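Local atomic coordinates of BldN (Streptomyces venezuelae, PDB entry 6DXO), a protein that probably acts as the anti-sigma factor of its complex, the N-terminal part of a membrane protein that binds an ECF sigma factor. Residues D59-V62 with K63-Q66; V65-A68 with Q69-A73. All blocks are in the same frame, centred on the assembly; numbering follows the deposited sequence.

Along the chain, helices 3-20 and 41-51 come first, and both contacts follow on the last helix, 60-78. Contact 1 covers its start, with Asp59 as the cap. Contact 2 continues down the middle, sharing Val65 and Gln66, so the two overlap end to end without crossing or nesting. Neither closes a loop: each joins residues about one turn apart, and their centres lie 10 Å from each other. Those centres are 21 and 23 Å from the centre of the chain. Residues of both contacts meet Tyr19 and Thr108 of the sigma-factor chain, which the helix touches with side chains from Glu61 to Leu70.

Contact 1 (D59-V62 with K63-Q66); sequences DPEV and KVVQ
The capped first turn of helix 60-78 begins where Lys63 N donates to Asp59 O (3.0 Å). Asp59 is the N-cap: its OD1 also accepts from Glu61 N at 2.8 Å, met on the anti side of the carboxylate, 34° out of its plane. Val64 N then bonds to Pro60 O, Gln66 N closes the next turn on Val62 O at 2.9 Å, and between them Val65 N makes a weak, longer bond to Glu61 O. Val62 and Gln66 lie side by side, pointing the same way. Val62 CG1, anti to the backbone N (chi1 175°), lies 3.7 Å from Gln66 NE2. The polar ends of that amide bond to the sigma-factor chain, OE1 to Tyr19 OH and NE2 to Glu41 O, which fixes its rotation. On another face, Glu61 bends at chi2 (-48°) and brings OE1 alongside Val64 CG2 (4.0 Å), both residues packing on Thr108 of the sigma factor. Lys63 NZ reaches away to a salt bridge with Asp24 of that chain. Aspartate followed by proline is a common start for an alpha-helix, as in this N-capped turn.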
ATOM      1  N   ASP B  59       6.661   1.381   4.964  1.00 20.33           N
ATOM      2  CA  ASP B  59       7.989   1.795   4.538  1.00 20.37           C
ATOM      3  C   ASP B  59       7.938   2.344   3.111  1.00 22.73           C
ATOM      4  O   ASP B  59       7.437   1.685   2.221  1.00 17.63           O
ATOM      5  CB  ASP B  59       8.896   0.565   4.593  1.00 24.12           C
ATOM      6  CG  ASP B  59      10.329   0.867   4.245  1.00 38.83           C
ATOM      7  OD1 ASP B  59      10.572   1.777   3.432  1.00 51.35           O
ATOM      8  OD2 ASP B  59      11.222   0.174   4.780  1.00 44.58           O
ATOM      9  N   PRO B  60       8.477   3.550   2.895  1.00 24.61           N
ATOM     10  CA  PRO B  60       8.499   4.086   1.523  1.00 23.05           C
ATOM     11  C   PRO B  60       9.092   3.136   0.500  1.00 17.51           C
ATOM     12  O   PRO B  60       8.518   2.996  -0.572  1.00 20.51           O
ATOM     13  CB  PRO B  60       9.373   5.334   1.643  1.00 28.15           C
ATOM     14  CG  PRO B  60       9.216   5.766   3.058  1.00 35.04           C
ATOM     15  CD  PRO B  60       9.023   4.508   3.873  1.00 30.35           C
ATOM     16  N   GLU B  61      10.226   2.498   0.785  1.00 15.71           N
ATOM     17  CA  GLU B  61      10.809   1.628  -0.234  1.00 14.81           C
ATOM     18  C   GLU B  61       9.997   0.353  -0.481  1.00 20.21           C
ATOM     19  O   GLU B  61       9.992  -0.193  -1.584  1.00 23.99           O
ATOM     20  CB  GLU B  61      12.289   1.343   0.050  1.00 33.27           C
ATOM     21  CG  GLU B  61      13.157   2.609  -0.063  1.00 38.83           C
ATOM     22  CD  GLU B  61      12.889   3.420  -1.337  1.00 36.65           C
ATOM     23  OE1 GLU B  61      13.133   2.894  -2.441  1.00 40.38           O
ATOM     24  OE2 GLU B  61      12.441   4.588  -1.242  1.00 29.43           O
ATOM     25  N   VAL B  62       9.279  -0.105   0.537  1.00 19.00           N
ATOM     26  CA  VAL B  62       8.305  -1.177   0.321  1.00 17.11           C
ATOM     27  C   VAL B  62       7.151  -0.732  -0.601  1.00 17.07           C
ATOM     28  O   VAL B  62       6.735  -1.480  -1.489  1.00 17.12           O
ATOM     29  CB  VAL B  62       7.760  -1.687   1.656  1.00 20.70           C
ATOM     30  CG1 VAL B  62       6.658  -2.708   1.439  1.00 23.12           C
ATOM     31  CG2 VAL B  62       8.910  -2.283   2.469  1.00 24.16           C
ATOM     32  N   LYS B  63       6.626   0.468  -0.379  1.00 12.50           N
ATOM     33  CA  LYS B  63       5.595   0.998  -1.285  1.00 13.02           C
ATOM     34  C   LYS B  63       6.044   0.994  -2.747  1.00 15.28           C
ATOM     35  O   LYS B  63       5.248   0.718  -3.663  1.00 13.23           O
ATOM     36  CB  LYS B  63       5.190   2.415  -0.886  1.00 13.59           C
ATOM     37  CG  LYS B  63       4.362   2.513   0.379  1.00 19.32           C
ATOM     38  CD  LYS B  63       3.800   3.930   0.480  1.00 27.40           C
ATOM     39  CE  LYS B  63       2.819   4.084   1.629  1.00 43.47           C
ATOM     40  NZ  LYS B  63       1.434   3.783   1.184  1.00 52.98           N
ATOM     41  N   VAL B  64       7.304   1.355  -2.991  1.00 17.16           N
ATOM     42  CA  VAL B  64       7.774   1.390  -4.376  1.00 15.36           C
ATOM     43  C   VAL B  64       7.610   0.019  -5.032  1.00 16.81           C
ATOM     44  O   VAL B  64       7.090  -0.102  -6.141  1.00 15.01           O
ATOM     45  CB  VAL B  64       9.247   1.838  -4.476  1.00 16.39           C
ATOM     46  CG1 VAL B  64       9.679   1.882  -5.944  1.00 18.34           C
ATOM     47  CG2 VAL B  64       9.413   3.193  -3.807  1.00 17.75           C
ATOM     48  N   VAL B  65       8.015  -1.024  -4.320  1.00 13.52           N
ATOM     49  CA  VAL B  65       8.034  -2.356  -4.899  1.00 17.38           C
ATOM     50  C   VAL B  65       6.616  -2.897  -5.028  1.00 17.09           C
ATOM     51  O   VAL B  65       6.240  -3.464  -6.071  1.00 17.11           O
ATOM     52  CB  VAL B  65       8.897  -3.323  -4.078  1.00 19.73           C
ATOM     53  CG1 VAL B  65       8.774  -4.730  -4.617  1.00 20.44           C
ATOM     54  CG2 VAL B  65      10.376  -2.889  -4.109  1.00 22.83           C
ATOM     55  N   GLN B  66       5.813  -2.695  -3.991  1.00 15.54           N
ATOM     56  CA  GLN B  66       4.429  -3.194  -4.044  1.00 15.00           C
ATOM     57  C   GLN B  66       3.640  -2.529  -5.163  1.00 15.90           C
ATOM     58  O   GLN B  66       2.893  -3.188  -5.879  1.00 19.28           O
ATOM     59  CB  GLN B  66       3.712  -2.991  -2.717  1.00 18.77           C
ATOM     60  CG  GLN B  66       4.361  -3.782  -1.582  1.00 19.49           C
ATOM     61  CD  GLN B  66       3.518  -3.837  -0.309  1.00 18.53           C
ATOM     62  OE1 GLN B  66       2.651  -2.986  -0.068  1.00 20.54           O
ATOM     63  NE2 GLN B  66       3.797  -4.829   0.527  1.00 23.71           N
TER

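Contact 2 (V65-A68 with Q69-A73); sequences VQRA and QLVAA
Val65 O, Gln66 O, Arg67 O and Ala68 O accept in turn from the backbone N of Gln69, Leu70, Val71 and Ala72, four i to i+4 bonds of regular alpha-helix in the middle of helix 60-78. The side chains one turn apart rest on this ladder. Gln69, with CG beside its own backbone N (chi1 -80°) and an extended chain beyond, runs back over the preceding turn: Gln69 CG lies 3.4 Å from Val65 O, and Gln69 NE2 comes 3.7 Å from Gln66 CA and 4.0 Å from Val65 CG1. The Gln69 side chain thus slants across that of Val65, and it also packs on Leu93 of the sigma-factor chain. Leu70 uses its branch in a similar way, its CD1 set 3.3 Å from Gln66 O while the side chain leans on Tyr19 of the sigma factor. Arg67 is extended from CG to NE (CG anti to the backbone N, chi1 -168°), which brings its NH1 to 4.1 Å from Val71 CG2, the two side chains meeting at an oblique angle. Salt bridges from Arg67 NH2 to Glu13 and from NE to Asp20, both of the sigma-factor chain, probably fix the rotation of the guanidinium and balance its charge. Closer to the backbone, Val71 CG2 lies 3.3 Å from Arg67 O, just as Ala72 CB lies 3.3 Å from Ala68 O.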
ATOM      1  N   VAL B  65       8.015  -1.024  -4.320  1.00 13.52           N
ATOM      2  CA  VAL B  65       8.034  -2.356  -4.899  1.00 17.38           C
ATOM      3  C   VAL B  65       6.616  -2.897  -5.028  1.00 17.09           C
ATOM      4  O   VAL B  65       6.240  -3.464  -6.071  1.00 17.11           O
ATOM      5  CB  VAL B  65       8.897  -3.323  -4.078  1.00 19.73           C
ATOM      6  CG1 VAL B  65       8.774  -4.730  -4.617  1.00 20.44           C
ATOM      7  CG2 VAL B  65      10.376  -2.889  -4.109  1.00 22.83           C
ATOM      8  N   GLN B  66       5.813  -2.695  -3.991  1.00 15.54           N
ATOM      9  CA  GLN B  66       4.429  -3.194  -4.044  1.00 15.00           C
ATOM     10  C   GLN B  66       3.640  -2.529  -5.163  1.00 15.90           C
ATOM     11  O   GLN B  66       2.893  -3.188  -5.879  1.00 19.28           O
ATOM     12  CB  GLN B  66       3.712  -2.991  -2.717  1.00 18.77           C
ATOM     13  CG  GLN B  66       4.361  -3.782  -1.582  1.00 19.49           C
ATOM     14  CD  GLN B  66       3.518  -3.837  -0.309  1.00 18.53           C
ATOM     15  OE1 GLN B  66       2.651  -2.986  -0.068  1.00 20.54           O
ATOM     16  NE2 GLN B  66       3.797  -4.829   0.527  1.00 23.71           N
ATOM     17  N   ARG B  67       3.766  -1.214  -5.276  1.00 16.54           N
ATOM     18  CA  ARG B  67       3.061  -0.474  -6.327  1.00 14.22           C
ATOM     19  C   ARG B  67       3.466  -0.983  -7.708  1.00 21.88           C
ATOM     20  O   ARG B  67       2.619  -1.151  -8.593  1.00 18.37           O
ATOM     21  CB  ARG B  67       3.327   1.038  -6.203  1.00 19.33           C
ATOM     22  CG  ARG B  67       2.400   1.918  -7.087  1.00 17.33           C
ATOM     23  CD  ARG B  67       2.877   3.372  -7.130  1.00 17.15           C
ATOM     24  NE  ARG B  67       1.819   4.304  -7.513  1.00 17.87           N
ATOM     25  CZ  ARG B  67       1.483   4.597  -8.771  1.00 21.53           C
ATOM     26  NH1 ARG B  67       2.124   4.028  -9.779  1.00 21.24           N
ATOM     27  NH2 ARG B  67       0.485   5.439  -9.014  1.00 19.78           N
ATOM     28  N   ALA B  68       4.764  -1.198  -7.904  1.00 19.12           N
ATOM     29  CA  ALA B  68       5.262  -1.692  -9.180  1.00 22.40           C
ATOM     30  C   ALA B  68       4.732  -3.102  -9.446  1.00 24.56           C
ATOM     31  O   ALA B  68       4.317  -3.422 -10.562  1.00 22.55           O
ATOM     32  CB  ALA B  68       6.792  -1.664  -9.215  1.00 18.37           C
ATOM     33  N   GLN B  69       4.720  -3.942  -8.413  1.00 19.28           N
ATOM     34  CA  GLN B  69       4.145  -5.283  -8.549  1.00 19.11           C
ATOM     35  C   GLN B  69       2.680  -5.212  -8.987  1.00 20.55           C
ATOM     36  O   GLN B  69       2.229  -6.019  -9.800  1.00 22.02           O
ATOM     37  CB  GLN B  69       4.233  -6.062  -7.229  1.00 22.73           C
ATOM     38  CG  GLN B  69       5.591  -6.695  -6.932  1.00 37.48           C
ATOM     39  CD  GLN B  69       5.585  -7.488  -5.632  1.00 45.94           C
ATOM     40  OE1 GLN B  69       5.814  -8.700  -5.626  1.00 52.20           O
ATOM     41  NE2 GLN B  69       5.317  -6.803  -4.524  1.00 40.89           N
ATOM     42  N   LEU B  70       1.930  -4.260  -8.452  1.00 19.66           N
ATOM     43  CA  LEU B  70       0.501  -4.201  -8.782  1.00 17.14           C
ATOM     44  C   LEU B  70       0.251  -3.667 -10.195  1.00 21.25           C
ATOM     45  O   LEU B  70      -0.623  -4.164 -10.932  1.00 23.44           O
ATOM     46  CB  LEU B  70      -0.221  -3.345  -7.753  1.00 20.35           C
ATOM     47  CG  LEU B  70      -0.210  -4.019  -6.387  1.00 18.07           C
ATOM     48  CD1 LEU B  70      -0.369  -3.020  -5.268  1.00 26.91           C
ATOM     49  CD2 LEU B  70      -1.372  -5.068  -6.363  1.00 21.02           C
ATOM     50  N   VAL B  71       1.015  -2.656 -10.577  1.00 21.19           N
ATOM     51  CA  VAL B  71       0.884  -2.085 -11.912  1.00 23.84           C
ATOM     52  C   VAL B  71       1.270  -3.130 -12.957  1.00 30.18           C
ATOM     53  O   VAL B  71       0.602  -3.266 -13.981  1.00 26.85           O
ATOM     54  CB  VAL B  71       1.718  -0.775 -12.067  1.00 27.71           C
ATOM     55  CG1 VAL B  71       1.677  -0.267 -13.508  1.00 30.77           C
ATOM     56  CG2 VAL B  71       1.174   0.299 -11.135  1.00 30.63           C
ATOM     57  N   ALA B  72       2.337  -3.878 -12.685  1.00 26.59           N
ATOM     58  CA  ALA B  72       2.765  -4.965 -13.563  1.00 26.12           C
ATOM     59  C   ALA B  72       1.708  -6.072 -13.651  1.00 32.50           C
ATOM     60  O   ALA B  72       1.397  -6.551 -14.736  1.00 34.00           O
ATOM     61  CB  ALA B  72       4.103  -5.533 -13.100  1.00 27.85           C
ATOM     62  N   ALA B  73       1.165  -6.489 -12.508  1.00 23.86           N
ATOM     63  CA  ALA B  73       0.120  -7.516 -12.514  1.00 25.53           C
ATOM     64  C   ALA B  73      -1.046  -7.082 -13.388  1.00 30.63           C
ATOM     65  O   ALA B  73      -1.618  -7.893 -14.112  1.00 30.53           O
ATOM     66  CB  ALA B  73      -0.351  -7.804 -11.111  1.00 29.42           C
TER